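Long-range contacts in allergen Aed a 2 (Aedes aegypti, PDB 3DXL), which binds and sequesters biogenic amines and leukotrienes of the vertebrate host, thereby countering the host's response during mosquito blood feeding: residues Q66-S71 with K97-T102; F154-N159 with T190-K195; Q74-A79 with N126-N131; E210-F215 with A224-L229. All blocks are in the same frame, centred on the assembly; numbering follows the deposited sequence.

Interaction 1 of 4, residues Q66-S71 with K97-T102; sequences QKFDAS and KQLPST
The second strand of a small antiparallel hairpin (61-62 with 67-68) in the N-terminal odorant-binding-protein-like domain lies against the loop that joins helices 86-97 and 106-119, and F68 and L99 are the side chains that meet across this seam. L99 CD1 sits over the centre of one face of the F68 ring, 3.7 Å from the centroid and 12° off the ring normal, a CH-pi contact. With F68 CG anti to its own carbonyl carbon (chi1 -67°), the ring lies under L99 and turns its CE2 edge to T102, whose OG1 is 3.6 Å from F68 CE2. The same hydroxyl donates to P100 O at 2.8 Å, a bond inside the loop that fixes which way OG1 faces. At one end of the seam the backbones join directly: T102 N donates to Q66 O over 3.0 Å, and beside this bond K67 CG lies against S101 OG. Between the two segments a water accepts from F68 N (2.8 Å) and also contacts L99 O, taking the place of a direct backbone pairing. At the other end A70 CB touches K97 CG at 3.6 Å. Q66 and K67 form a G1 bulge opposite D62. Outside the two segments, A112 and Y113 of helix 106-119 and V96 pack on F68, and Y61 meets its ring edge-to-face. One direct backbone bond and one water thus hold this end of the hairpin to the loop, and the aromatic face with its aliphatic cover supplies the apolar part of the attachment, whose lysine ends lie at the protein surface.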
loop_
_atom_site.group_PDB
_atom_site.type_symbol
_atom_site.label_atom_id
_atom_site.label_comp_id
_atom_site.label_asym_id
_atom_site.label_seq_id
_atom_site.Cartn_x
_atom_site.Cartn_y
_atom_site.Cartn_z
ATOM N N GLN A 66 -8.281 -20.039 -8.320
ATOM C CA GLN A 66 -7.137 -20.971 -8.264
ATOM C C GLN A 66 -6.465 -21.126 -9.633
ATOM O O GLN A 66 -6.149 -22.240 -10.083
ATOM C CB GLN A 66 -7.503 -22.317 -7.612
ATOM C CG GLN A 66 -7.639 -22.214 -6.085
ATOM C CD GLN A 66 -7.605 -23.555 -5.376
ATOM O OE1 GLN A 66 -6.648 -23.874 -4.663
ATOM N NE2 GLN A 66 -8.653 -24.346 -5.561
ATOM N N LYS A 67 -6.269 -19.983 -10.285
ATOM C CA LYS A 67 -5.624 -19.888 -11.591
ATOM C C LYS A 67 -4.890 -18.564 -11.677
ATOM O O LYS A 67 -5.200 -17.615 -10.944
ATOM C CB LYS A 67 -6.648 -19.858 -12.727
ATOM C CG LYS A 67 -7.672 -20.943 -12.766
ATOM C CD LYS A 67 -8.731 -20.564 -13.779
ATOM C CE LYS A 67 -9.799 -21.613 -13.851
ATOM N NZ LYS A 67 -10.638 -21.395 -15.029
ATOM N N PHE A 68 -3.951 -18.495 -12.614
ATOM C CA PHE A 68 -3.330 -17.245 -13.003
ATOM C C PHE A 68 -4.256 -16.461 -13.936
ATOM O O PHE A 68 -5.175 -17.036 -14.538
ATOM C CB PHE A 68 -1.960 -17.516 -13.630
ATOM C CG PHE A 68 -0.966 -18.074 -12.651
ATOM C CD1 PHE A 68 -0.133 -17.218 -11.931
ATOM C CD2 PHE A 68 -0.895 -19.446 -12.404
ATOM C CE1 PHE A 68 0.769 -17.719 -11.019
ATOM C CE2 PHE A 68 0.006 -19.961 -11.487
ATOM C CZ PHE A 68 0.837 -19.095 -10.784
ATOM N N ASP A 69 -4.023 -15.155 -14.035
ATOM C CA ASP A 69 -4.894 -14.245 -14.768
ATOM C C ASP A 69 -4.019 -13.188 -15.419
ATOM O O ASP A 69 -3.368 -12.406 -14.730
ATOM C CB ASP A 69 -5.911 -13.609 -13.803
ATOM C CG ASP A 69 -7.006 -12.829 -14.512
ATOM O OD1 ASP A 69 -6.867 -12.504 -15.707
ATOM O OD2 ASP A 69 -8.016 -12.524 -13.845
ATOM N N ALA A 70 -3.980 -13.181 -16.748
ATOM C CA ALA A 70 -3.134 -12.242 -17.472
ATOM C C ALA A 70 -3.791 -10.882 -17.708
ATOM O O ALA A 70 -3.168 -9.981 -18.275
ATOM C CB ALA A 70 -2.684 -12.850 -18.792
ATOM N N SER A 71 -5.037 -10.731 -17.263
ATOM C CA SER A 71 -5.790 -9.506 -17.514
ATOM C C SER A 71 -5.058 -8.263 -17.011
ATOM O O SER A 71 -5.050 -7.237 -17.688
ATOM C CB SER A 71 -7.189 -9.583 -16.895
ATOM O OG SER A 71 -7.900 -10.711 -17.381
ATOM N N LYS A 97 -1.315 -16.760 -19.307
ATOM C CA LYS A 97 -2.574 -17.381 -19.743
ATOM C C LYS A 97 -2.499 -18.902 -19.883
ATOM O O LYS A 97 -3.483 -19.602 -19.636
ATOM C CB LYS A 97 -3.030 -16.775 -21.071
ATOM C CG LYS A 97 -3.825 -15.487 -20.929
ATOM C CD LYS A 97 -4.266 -14.932 -22.283
ATOM C CE LYS A 97 -5.546 -15.587 -22.794
ATOM N NZ LYS A 97 -5.356 -17.019 -23.154
ATOM N N GLN A 98 -1.327 -19.398 -20.270
ATOM C CA GLN A 98 -1.129 -20.819 -20.557
ATOM C C GLN A 98 -0.607 -21.643 -19.372
ATOM O O GLN A 98 -0.497 -22.867 -19.462
ATOM C CB GLN A 98 -0.223 -20.978 -21.778
ATOM C CG GLN A 98 -0.880 -20.493 -23.070
ATOM C CD GLN A 98 0.118 -20.104 -24.146
ATOM O OE1 GLN A 98 1.172 -20.721 -24.291
ATOM N NE2 GLN A 98 -0.220 -19.078 -24.919
ATOM N N LEU A 99 -0.297 -20.978 -18.258
ATOM C CA LEU A 99 0.007 -21.689 -17.014
ATOM C C LEU A 99 -1.198 -22.536 -16.600
ATOM O O LEU A 99 -2.347 -22.122 -16.807
ATOM C CB LEU A 99 0.375 -20.709 -15.889
ATOM C CG LEU A 99 1.741 -20.035 -15.982
ATOM C CD1 LEU A 99 1.881 -19.020 -14.843
ATOM C CD2 LEU A 99 2.863 -21.061 -15.939
ATOM N N PRO A 100 -0.947 -23.728 -16.025
ATOM C CA PRO A 100 -2.070 -24.562 -15.611
ATOM C C PRO A 100 -2.774 -23.980 -14.394
ATOM O O PRO A 100 -2.201 -23.148 -13.676
ATOM C CB PRO A 100 -1.398 -25.885 -15.233
ATOM C CG PRO A 100 -0.035 -25.492 -14.796
ATOM C CD PRO A 100 0.345 -24.365 -15.713
ATOM N N SER A 101 -4.011 -24.403 -14.173
ATOM C CA SER A 101 -4.694 -24.120 -12.921
ATOM C C SER A 101 -3.811 -24.627 -11.785
ATOM O O SER A 101 -3.164 -25.668 -11.903
ATOM C CB SER A 101 -6.072 -24.762 -12.915
ATOM O OG SER A 101 -6.863 -24.164 -13.921
ATOM N N THR A 102 -3.726 -23.853 -10.709
ATOM C CA THR A 102 -2.707 -24.084 -9.697
ATOM C C THR A 102 -3.281 -23.900 -8.298
ATOM O O THR A 102 -3.995 -22.926 -8.038
ATOM C CB THR A 102 -1.499 -23.129 -9.931
ATOM O OG1 THR A 102 -0.902 -23.410 -11.204
ATOM C CG2 THR A 102 -0.441 -23.275 -8.849
HETATM O O HOH W 1 -3.702 -20.687 -14.370
#

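Interaction 2 of 4, residues F154-N159 with T190-K195; sequences FEFCEN and TDCVMK
C157 SG and C192 SG are covalently joined at 2.1 Å, the disulfide that ties helix 153-161 to helix 184-196 in the C-terminal domain. Its chi3 of -83° is close to the relaxed right-angle value. C192 SG, anti to its backbone N (chi1 178°), extends straight across toward C157 and also lies 3.7 Å from F156 CE2, an oblique sulfur-aromatic contact. On the other flank, V193 divides its two methyls: CG2 packs on C157 CB at 3.7 Å, and CG1 stands over the centre of the F154 ring, 3.8 Å from the centroid, in a CH-pi contact. The segment axes run nearly antiparallel (162°) and approach to 9.1 Å.

Farther out, F264 of helix 257-271 touches V193 and meets the F154 ring edge-to-face, and F154 also touches E268, a noradrenaline-binding residue. E158, another noradrenaline-binding residue, starts from the same helix as C157 but on the side turned from the disulfide, and its carboxylate forms a salt bridge with R176, which binds the amine too. H189 of that site packs against both C157 and E158. The covalent bond and its apolar flanks therefore fix the spacing of two helices that carry amine-binding residues, which probably helps keep that pocket in shape.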
loop_
_atom_site.group_PDB
_atom_site.type_symbol
_atom_site.label_atom_id
_atom_site.label_comp_id
_atom_site.label_asym_id
_atom_site.label_seq_id
_atom_site.Cartn_x
_atom_site.Cartn_y
_atom_site.Cartn_z
ATOM N N PHE A 154 0.677 11.068 4.470
ATOM C CA PHE A 154 -0.152 12.139 5.024
ATOM C C PHE A 154 0.259 13.493 4.442
ATOM O O PHE A 154 -0.599 14.288 4.056
ATOM C CB PHE A 154 -0.056 12.171 6.557
ATOM C CG PHE A 154 -0.772 11.037 7.263
ATOM C CD1 PHE A 154 -1.640 11.331 8.312
ATOM C CD2 PHE A 154 -0.555 9.700 6.943
ATOM C CE1 PHE A 154 -2.300 10.325 9.004
ATOM C CE2 PHE A 154 -1.224 8.679 7.653
ATOM C CZ PHE A 154 -2.092 8.998 8.684
ATOM N N GLU A 155 1.562 13.757 4.385
ATOM C CA GLU A 155 2.054 15.004 3.805
ATOM C C GLU A 155 1.711 15.137 2.335
ATOM O O GLU A 155 1.372 16.224 1.878
ATOM C CB GLU A 155 3.543 15.164 4.044
ATOM C CG GLU A 155 3.838 15.379 5.500
ATOM C CD GLU A 155 5.289 15.646 5.785
ATOM O OE1 GLU A 155 6.092 15.789 4.833
ATOM O OE2 GLU A 155 5.622 15.724 6.985
ATOM N N PHE A 156 1.801 14.039 1.584
ATOM C CA PHE A 156 1.378 14.051 0.184
ATOM C C PHE A 156 -0.058 14.574 0.059
ATOM O O PHE A 156 -0.328 15.460 -0.755
ATOM C CB PHE A 156 1.524 12.651 -0.437
ATOM C CG PHE A 156 0.656 12.434 -1.658
ATOM C CD1 PHE A 156 0.933 13.080 -2.864
ATOM C CD2 PHE A 156 -0.463 11.615 -1.583
ATOM C CE1 PHE A 156 0.095 12.906 -3.960
ATOM C CE2 PHE A 156 -1.292 11.428 -2.689
ATOM C CZ PHE A 156 -1.011 12.078 -3.874
ATOM N N CYS A 157 -0.970 14.029 0.863
ATOM C CA CYS A 157 -2.367 14.443 0.809
ATOM C C CYS A 157 -2.531 15.891 1.276
ATOM O O CYS A 157 -3.217 16.696 0.623
ATOM C CB CYS A 157 -3.234 13.515 1.653
ATOM S SG CYS A 157 -3.296 11.812 1.041
ATOM N N GLU A 158 -1.891 16.222 2.396
ATOM C CA GLU A 158 -1.953 17.586 2.935
ATOM C C GLU A 158 -1.529 18.600 1.881
ATOM O O GLU A 158 -2.153 19.655 1.739
ATOM C CB GLU A 158 -1.013 17.725 4.114
ATOM C CG GLU A 158 -1.469 17.043 5.370
ATOM C CD GLU A 158 -0.461 17.181 6.488
ATOM O OE1 GLU A 158 0.705 17.524 6.221
ATOM O OE2 GLU A 158 -0.834 16.952 7.650
ATOM N N ASN A 159 -0.456 18.291 1.149
ATOM C CA ASN A 159 0.071 19.242 0.178
ATOM C C ASN A 159 -0.846 19.411 -1.024
ATOM O O ASN A 159 -0.883 20.483 -1.627
ATOM C CB ASN A 159 1.477 18.842 -0.254
ATOM C CG ASN A 159 2.493 18.960 0.861
ATOM O OD1 ASN A 159 2.225 19.556 1.915
ATOM N ND2 ASN A 159 3.677 18.411 0.637
ATOM N N THR A 190 -9.417 13.339 3.405
ATOM C CA THR A 190 -9.456 12.171 4.266
ATOM C C THR A 190 -9.576 10.902 3.424
ATOM O O THR A 190 -8.996 9.879 3.772
ATOM C CB THR A 190 -10.593 12.302 5.291
ATOM O OG1 THR A 190 -10.343 13.448 6.129
ATOM C CG2 THR A 190 -10.682 11.093 6.173
ATOM N N ASP A 191 -10.296 10.979 2.306
ATOM C CA ASP A 191 -10.309 9.878 1.337
ATOM C C ASP A 191 -8.893 9.578 0.819
ATOM O O ASP A 191 -8.487 8.411 0.730
ATOM C CB ASP A 191 -11.277 10.193 0.188
ATOM C CG ASP A 191 -11.534 8.992 -0.702
ATOM O OD1 ASP A 191 -11.967 7.937 -0.187
ATOM O OD2 ASP A 191 -11.290 9.111 -1.909
ATOM N N CYS A 192 -8.142 10.624 0.493
ATOM C CA CYS A 192 -6.744 10.476 0.057
ATOM C C CYS A 192 -5.923 9.725 1.099
ATOM O O CYS A 192 -5.193 8.783 0.765
ATOM C CB CYS A 192 -6.138 11.857 -0.226
ATOM S SG CYS A 192 -4.390 11.902 -0.737
ATOM N N VAL A 193 -6.060 10.111 2.366
ATOM C CA VAL A 193 -5.260 9.502 3.430
ATOM C C VAL A 193 -5.695 8.056 3.701
ATOM O O VAL A 193 -4.859 7.151 3.742
ATOM C CB VAL A 193 -5.315 10.331 4.730
ATOM C CG1 VAL A 193 -4.591 9.616 5.853
ATOM C CG2 VAL A 193 -4.713 11.711 4.505
ATOM N N MET A 194 -6.997 7.848 3.881
ATOM C CA MET A 194 -7.519 6.517 4.213
ATOM C C MET A 194 -7.254 5.488 3.114
ATOM O O MET A 194 -6.992 4.323 3.402
ATOM C CB MET A 194 -9.014 6.586 4.533
ATOM C CG MET A 194 -9.348 7.413 5.764
ATOM S SD MET A 194 -8.973 6.613 7.342
ATOM C CE MET A 194 -10.382 5.500 7.514
ATOM N N LYS A 195 -7.322 5.920 1.857
ATOM C CA LYS A 195 -6.974 5.023 0.758
ATOM C C LYS A 195 -5.464 4.824 0.676
ATOM O O LYS A 195 -4.988 3.729 0.372
ATOM C CB LYS A 195 -7.551 5.525 -0.565
ATOM C CG LYS A 195 -9.039 5.292 -0.637
ATOM C CD LYS A 195 -9.646 5.859 -1.893
ATOM C CE LYS A 195 -11.115 5.506 -1.991
ATOM N NZ LYS A 195 -11.821 6.414 -2.924
#

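Interaction 3 of 4, residues Q74-A79 with N126-N131; sequences QEQFKA and NLFHGN
Helix 71-79 comes nearest to the end of helix 121-127 at F77 and L127, whose CA atoms are 6.7 Å apart, just where the chain leaves helical geometry at F128. Q76 carries the contact. Its CG is anti to the backbone N (chi1 -168°) and the chain then bends at chi2, which brings the amide to the helix end: NE2 donates to L127 O at 3.0 Å with an N-H...O angle of 162°. The acceptor lies in the Q76 amide plane. The flat amide runs almost parallel to the F128 ring, 12° between planes, and Q76 CG rests over one face of that ring near its rim, 4.0 Å from the centroid. The aliphatic part of Q76 also slides past L127, CG to CG at 3.6 Å. L127 CD1 meanwhile reaches the backbone of F77, 3.7 Å from its CA. The other end of the Q76 amide is held too, as OE1 accepts from F4 N; the backbone oxygen of F4 accepts from H129 NE2.

F128 also packs on M9 of helix 6-20 and on W37, which binds leukotriene E4, as does nearby G130. Helix 71-79 is thereby anchored beside the lipid site, with helix 86-97 against F77 and helix 132-142 against H129.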
loop_
_atom_site.group_PDB
_atom_site.type_symbol
_atom_site.label_atom_id
_atom_site.label_comp_id
_atom_site.label_asym_id
_atom_site.label_seq_id
_atom_site.Cartn_x
_atom_site.Cartn_y
_atom_site.Cartn_z
ATOM N N GLN A 74 -2.426 -6.742 -19.470
ATOM C CA GLN A 74 -2.988 -5.875 -20.505
ATOM C C GLN A 74 -3.478 -4.536 -19.936
ATOM O O GLN A 74 -3.285 -3.494 -20.561
ATOM C CB GLN A 74 -4.094 -6.588 -21.285
ATOM C CG GLN A 74 -3.621 -7.827 -22.074
ATOM C CD GLN A 74 -2.544 -7.538 -23.129
ATOM O OE1 GLN A 74 -2.433 -6.424 -23.658
ATOM N NE2 GLN A 74 -1.750 -8.560 -23.445
ATOM N N GLU A 75 -4.081 -4.560 -18.741
ATOM C CA GLU A 75 -4.507 -3.330 -18.074
ATOM C C GLU A 75 -3.305 -2.441 -17.785
ATOM O O GLU A 75 -3.338 -1.227 -18.008
ATOM C CB GLU A 75 -5.255 -3.636 -16.770
ATOM C CG GLU A 75 -6.689 -4.104 -16.953
ATOM C CD GLU A 75 -7.545 -3.106 -17.721
ATOM O OE1 GLU A 75 -7.542 -1.904 -17.372
ATOM O OE2 GLU A 75 -8.216 -3.535 -18.680
ATOM N N GLN A 76 -2.231 -3.063 -17.305
ATOM C CA GLN A 76 -1.012 -2.351 -16.984
ATOM C C GLN A 76 -0.381 -1.695 -18.215
ATOM O O GLN A 76 0.018 -0.529 -18.180
ATOM C CB GLN A 76 -0.027 -3.287 -16.281
ATOM C CG GLN A 76 1.159 -2.588 -15.647
ATOM C CD GLN A 76 0.804 -1.762 -14.421
ATOM O OE1 GLN A 76 -0.344 -1.724 -13.984
ATOM N NE2 GLN A 76 1.798 -1.096 -13.876
ATOM N N PHE A 77 -0.296 -2.449 -19.304
ATOM C CA PHE A 77 0.292 -1.949 -20.544
ATOM C C PHE A 77 -0.554 -0.836 -21.177
ATOM O O PHE A 77 -0.013 0.114 -21.733
ATOM C CB PHE A 77 0.518 -3.121 -21.507
ATOM C CG PHE A 77 1.203 -2.751 -22.796
ATOM C CD1 PHE A 77 2.313 -1.918 -22.818
ATOM C CD2 PHE A 77 0.752 -3.298 -23.995
ATOM C CE1 PHE A 77 2.940 -1.607 -24.031
ATOM C CE2 PHE A 77 1.373 -2.996 -25.203
ATOM C CZ PHE A 77 2.467 -2.158 -25.223
ATOM N N LYS A 78 -1.871 -0.967 -21.087
ATOM C CA LYS A 78 -2.781 0.084 -21.557
ATOM C C LYS A 78 -2.526 1.409 -20.833
ATOM O O LYS A 78 -2.508 2.474 -21.452
ATOM C CB LYS A 78 -4.230 -0.356 -21.379
ATOM C CG LYS A 78 -5.269 0.645 -21.859
ATOM C CD LYS A 78 -6.670 0.099 -21.644
ATOM C CE LYS A 78 -7.717 0.932 -22.360
ATOM N NZ LYS A 78 -9.083 0.399 -22.109
ATOM N N ALA A 79 -2.318 1.323 -19.522
ATOM C CA ALA A 79 -2.049 2.500 -18.699
ATOM C C ALA A 79 -0.640 3.048 -18.912
ATOM O O ALA A 79 -0.409 4.253 -18.778
ATOM C CB ALA A 79 -2.269 2.181 -17.230
ATOM N N ASN A 126 9.840 -4.052 -16.156
ATOM C CA ASN A 126 9.546 -2.762 -16.770
ATOM C C ASN A 126 8.092 -2.345 -16.610
ATOM O O ASN A 126 7.798 -1.191 -16.272
ATOM C CB ASN A 126 9.930 -2.770 -18.248
ATOM C CG ASN A 126 11.428 -2.761 -18.465
ATOM O OD1 ASN A 126 12.213 -2.714 -17.527
ATOM N ND2 ASN A 126 11.833 -2.822 -19.732
ATOM N N LEU A 127 7.179 -3.277 -16.842
ATOM C CA LEU A 127 5.752 -2.979 -16.841
ATOM C C LEU A 127 5.211 -2.610 -15.468
ATOM O O LEU A 127 4.303 -1.777 -15.358
ATOM C CB LEU A 127 4.981 -4.180 -17.372
ATOM C CG LEU A 127 3.554 -4.003 -17.871
ATOM C CD1 LEU A 127 3.481 -2.899 -18.908
ATOM C CD2 LEU A 127 3.093 -5.307 -18.491
ATOM N N PHE A 128 5.743 -3.261 -14.441
ATOM C CA PHE A 128 5.222 -3.128 -13.088
ATOM C C PHE A 128 6.128 -2.287 -12.199
ATOM O O PHE A 128 6.199 -2.490 -10.980
ATOM C CB PHE A 128 4.929 -4.502 -12.507
ATOM C CG PHE A 128 3.706 -5.132 -13.083
ATOM C CD1 PHE A 128 2.440 -4.739 -12.651
ATOM C CD2 PHE A 128 3.801 -6.090 -14.088
ATOM C CE1 PHE A 128 1.291 -5.303 -13.186
ATOM C CE2 PHE A 128 2.656 -6.656 -14.632
ATOM C CZ PHE A 128 1.398 -6.271 -14.184
ATOM N N HIS A 129 6.795 -1.314 -12.819
ATOM C CA HIS A 129 7.498 -0.232 -12.094
ATOM C C HIS A 129 8.660 -0.741 -11.252
ATOM O O HIS A 129 8.919 -0.228 -10.156
ATOM C CB HIS A 129 6.531 0.634 -11.261
ATOM C CG HIS A 129 5.369 1.143 -12.043
ATOM N ND1 HIS A 129 5.514 1.912 -13.181
ATOM C CD2 HIS A 129 4.039 0.995 -11.851
ATOM C CE1 HIS A 129 4.318 2.208 -13.660
ATOM N NE2 HIS A 129 3.407 1.669 -12.867
ATOM N N GLY A 130 9.353 -1.749 -11.780
ATOM C CA GLY A 130 10.564 -2.278 -11.181
ATOM C C GLY A 130 11.835 -1.774 -11.839
ATOM O O GLY A 130 12.918 -1.973 -11.302
ATOM N N ASN A 131 11.713 -1.130 -13.000
ATOM C CA ASN A 131 12.875 -0.569 -13.690
ATOM C C ASN A 131 13.220 0.775 -13.055
ATOM O O ASN A 131 12.453 1.730 -13.151
ATOM C CB ASN A 131 12.599 -0.426 -15.192
ATOM C CG ASN A 131 13.800 0.095 -15.972
ATOM O OD1 ASN A 131 14.406 1.102 -15.613
ATOM N ND2 ASN A 131 14.140 -0.593 -17.055
#

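Interaction 4 of 4, residues E210-F215 with A224-L229; sequences EVKRDF and ALEEVL. Unlike the reference sequence in segment 224-229: E227 (reference Lys).
K212 NZ and E226 OE2 form a salt bridge of 3.0 Å between helices 208-217 and 223-234, an antiparallel helical hairpin within the C-terminal PBP/GOBP domain. The ammonium nitrogen lies well above the carboxylate plane, 67° out of it, rather than beside an oxygen within that plane. The extended first part of the K212 chain lays CD beside E226, 3.4 Å from OE2, and the bend at chi3 (63°) then turns CE and NZ toward the carboxylate. E209, one helix residue before the segment, makes a second salt bridge to the same nitrogen, so NZ is shared between two carboxylates, an arrangement that would probably favour its charged state.

Inward from this pair the contact becomes apolar, centred on L225. Its side chain is inserted among V211, K212 and F215, with CD2 3.8 Å from V211 CG1 and 4.0 Å from K212 CG. The axes of the two segments, 10.7 Å apart at closest approach, are inclined at 149°. One turn further along, L229 CD1 makes a looser contact with V211 CB. Helix 257-271 supports the F215 side through F260 and A263, while L251 of helix 243-253 packs on both L225 and L229, making the hairpin part of the domain core. L225 CD2 stands over the centre of the F215 ring, 3.7 Å from its centroid, with L225 CD1 near CZ of the same ring.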
loop_
_atom_site.group_PDB
_atom_site.type_symbol
_atom_site.label_atom_id
_atom_site.label_comp_id
_atom_site.label_asym_id
_atom_site.label_seq_id
_atom_site.Cartn_x
_atom_site.Cartn_y
_atom_site.Cartn_z
ATOM N N GLU A 210 -6.558 -4.215 7.679
ATOM C CA GLU A 210 -5.503 -3.203 7.624
ATOM C C GLU A 210 -5.485 -2.325 8.885
ATOM O O GLU A 210 -4.418 -2.014 9.410
ATOM C CB GLU A 210 -5.634 -2.351 6.368
ATOM C CG GLU A 210 -4.445 -1.405 6.104
ATOM C CD GLU A 210 -3.138 -2.090 5.686
ATOM O OE1 GLU A 210 -3.145 -3.266 5.253
ATOM O OE2 GLU A 210 -2.090 -1.419 5.777
ATOM N N VAL A 211 -6.672 -1.955 9.381
ATOM C CA VAL A 211 -6.762 -1.152 10.609
ATOM C C VAL A 211 -6.222 -1.967 11.781
ATOM O O VAL A 211 -5.452 -1.478 12.607
ATOM C CB VAL A 211 -8.195 -0.680 10.908
ATOM C CG1 VAL A 211 -8.171 0.352 12.015
ATOM C CG2 VAL A 211 -8.832 -0.085 9.673
ATOM N N LYS A 212 -6.606 -3.241 11.823
ATOM C CA LYS A 212 -6.135 -4.138 12.872
ATOM C C LYS A 212 -4.621 -4.282 12.867
ATOM O O LYS A 212 -3.994 -4.321 13.918
ATOM C CB LYS A 212 -6.782 -5.518 12.751
ATOM C CG LYS A 212 -8.249 -5.533 13.156
ATOM C CD LYS A 212 -8.928 -6.850 12.783
ATOM C CE LYS A 212 -8.309 -8.022 13.518
ATOM N NZ LYS A 212 -9.000 -9.306 13.186
ATOM N N ARG A 213 -4.041 -4.376 11.666
ATOM C CA ARG A 213 -2.607 -4.496 11.497
ATOM C C ARG A 213 -1.900 -3.357 12.232
ATOM O O ARG A 213 -0.927 -3.570 12.938
ATOM C CB ARG A 213 -2.262 -4.470 10.002
ATOM C CG ARG A 213 -0.809 -4.747 9.673
ATOM C CD ARG A 213 -0.557 -4.653 8.170
ATOM N NE ARG A 213 0.621 -5.443 7.789
ATOM C CZ ARG A 213 1.875 -5.012 7.861
ATOM N NH1 ARG A 213 2.140 -3.777 8.271
ATOM N NH2 ARG A 213 2.877 -5.805 7.507
ATOM N N ASP A 214 -2.405 -2.142 12.041
ATOM C CA ASP A 214 -1.794 -0.968 12.662
ATOM C C ASP A 214 -1.986 -0.900 14.183
ATOM O O ASP A 214 -1.102 -0.435 14.892
ATOM C CB ASP A 214 -2.284 0.306 11.989
ATOM C CG ASP A 214 -1.627 0.536 10.635
ATOM O OD1 ASP A 214 -0.637 -0.166 10.302
ATOM O OD2 ASP A 214 -2.107 1.432 9.907
ATOM N N PHE A 215 -3.120 -1.400 14.678
ATOM C CA PHE A 215 -3.298 -1.548 16.129
ATOM C C PHE A 215 -2.291 -2.527 16.723
ATOM O O PHE A 215 -1.669 -2.251 17.757
ATOM C CB PHE A 215 -4.715 -2.006 16.481
ATOM C CG PHE A 215 -5.684 -0.877 16.739
ATOM C CD1 PHE A 215 -5.872 0.125 15.795
ATOM C CD2 PHE A 215 -6.444 -0.852 17.904
ATOM C CE1 PHE A 215 -6.777 1.155 16.022
ATOM C CE2 PHE A 215 -7.353 0.181 18.139
ATOM C CZ PHE A 215 -7.522 1.174 17.190
ATOM N N ALA A 224 -11.898 -4.671 20.754
ATOM C CA ALA A 224 -12.721 -3.480 20.912
ATOM C C ALA A 224 -12.821 -2.721 19.585
ATOM O O ALA A 224 -13.885 -2.253 19.218
ATOM C CB ALA A 224 -12.186 -2.594 22.031
ATOM N N LEU A 225 -11.709 -2.637 18.856
ATOM C CA LEU A 225 -11.697 -1.996 17.546
ATOM C C LEU A 225 -12.689 -2.646 16.587
ATOM O O LEU A 225 -13.440 -1.969 15.902
ATOM C CB LEU A 225 -10.296 -2.054 16.947
ATOM C CG LEU A 225 -10.176 -1.689 15.463
ATOM C CD1 LEU A 225 -10.487 -0.215 15.201
ATOM C CD2 LEU A 225 -8.795 -2.037 14.935
ATOM N N GLU A 226 -12.693 -3.973 16.552
ATOM C CA GLU A 226 -13.583 -4.685 15.651
ATOM C C GLU A 226 -15.044 -4.382 15.963
ATOM O O GLU A 226 -15.844 -4.163 15.057
ATOM C CB GLU A 226 -13.334 -6.190 15.705
ATOM C CG GLU A 226 -12.157 -6.661 14.858
ATOM C CD GLU A 226 -12.296 -8.117 14.396
ATOM O OE1 GLU A 226 -12.797 -8.955 15.169
ATOM O OE2 GLU A 226 -11.900 -8.424 13.253
ATOM N N GLU A 227 -15.384 -4.348 17.251
ATOM C CA GLU A 227 -16.740 -4.012 17.674
ATOM C C GLU A 227 -17.119 -2.591 17.257
ATOM O O GLU A 227 -18.196 -2.354 16.716
ATOM C CB GLU A 227 -16.878 -4.188 19.187
ATOM C CG GLU A 227 -16.812 -5.642 19.629
ATOM C CD GLU A 227 -16.636 -5.824 21.125
ATOM O OE1 GLU A 227 -16.279 -4.854 21.834
ATOM O OE2 GLU A 227 -16.843 -6.962 21.588
ATOM N N VAL A 228 -16.209 -1.646 17.478
ATOM C CA VAL A 228 -16.434 -0.276 17.029
ATOM C C VAL A 228 -16.631 -0.210 15.512
ATOM O O VAL A 228 -17.540 0.439 15.022
ATOM C CB VAL A 228 -15.281 0.658 17.461
ATOM C CG1 VAL A 228 -15.304 1.964 16.665
ATOM C CG2 VAL A 228 -15.352 0.944 18.966
ATOM N N LEU A 229 -15.782 -0.904 14.763
ATOM C CA LEU A 229 -15.903 -0.855 13.313
ATOM C C LEU A 229 -17.180 -1.506 12.806
ATOM O O LEU A 229 -17.756 -1.042 11.825
ATOM C CB LEU A 229 -14.675 -1.449 12.628
ATOM C CG LEU A 229 -13.451 -0.529 12.598
ATOM C CD1 LEU A 229 -12.267 -1.303 12.030
ATOM C CD2 LEU A 229 -13.711 0.744 11.788
#

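In the fold
Along the chain, interactions 1 and 3 come first and cross, since segment 66-71 runs on into helix 71-79 while 97-102 precedes 126-131; their centres are 18 Å apart. Interactions 2 and 4 follow in series, both within the second PBP/GOBP domain, with centres 20 Å apart and nearest atoms about 6 Å apart; helix 184-196 of the one precedes helix 208-217 of the other. Between the two pairs, centres are 25 to 35 Å apart and no atoms touch. Interaction 3 borders the leukotriene site and interaction 2 the noradrenaline site, in keeping with the independent binding of lipids and amines in separate pockets.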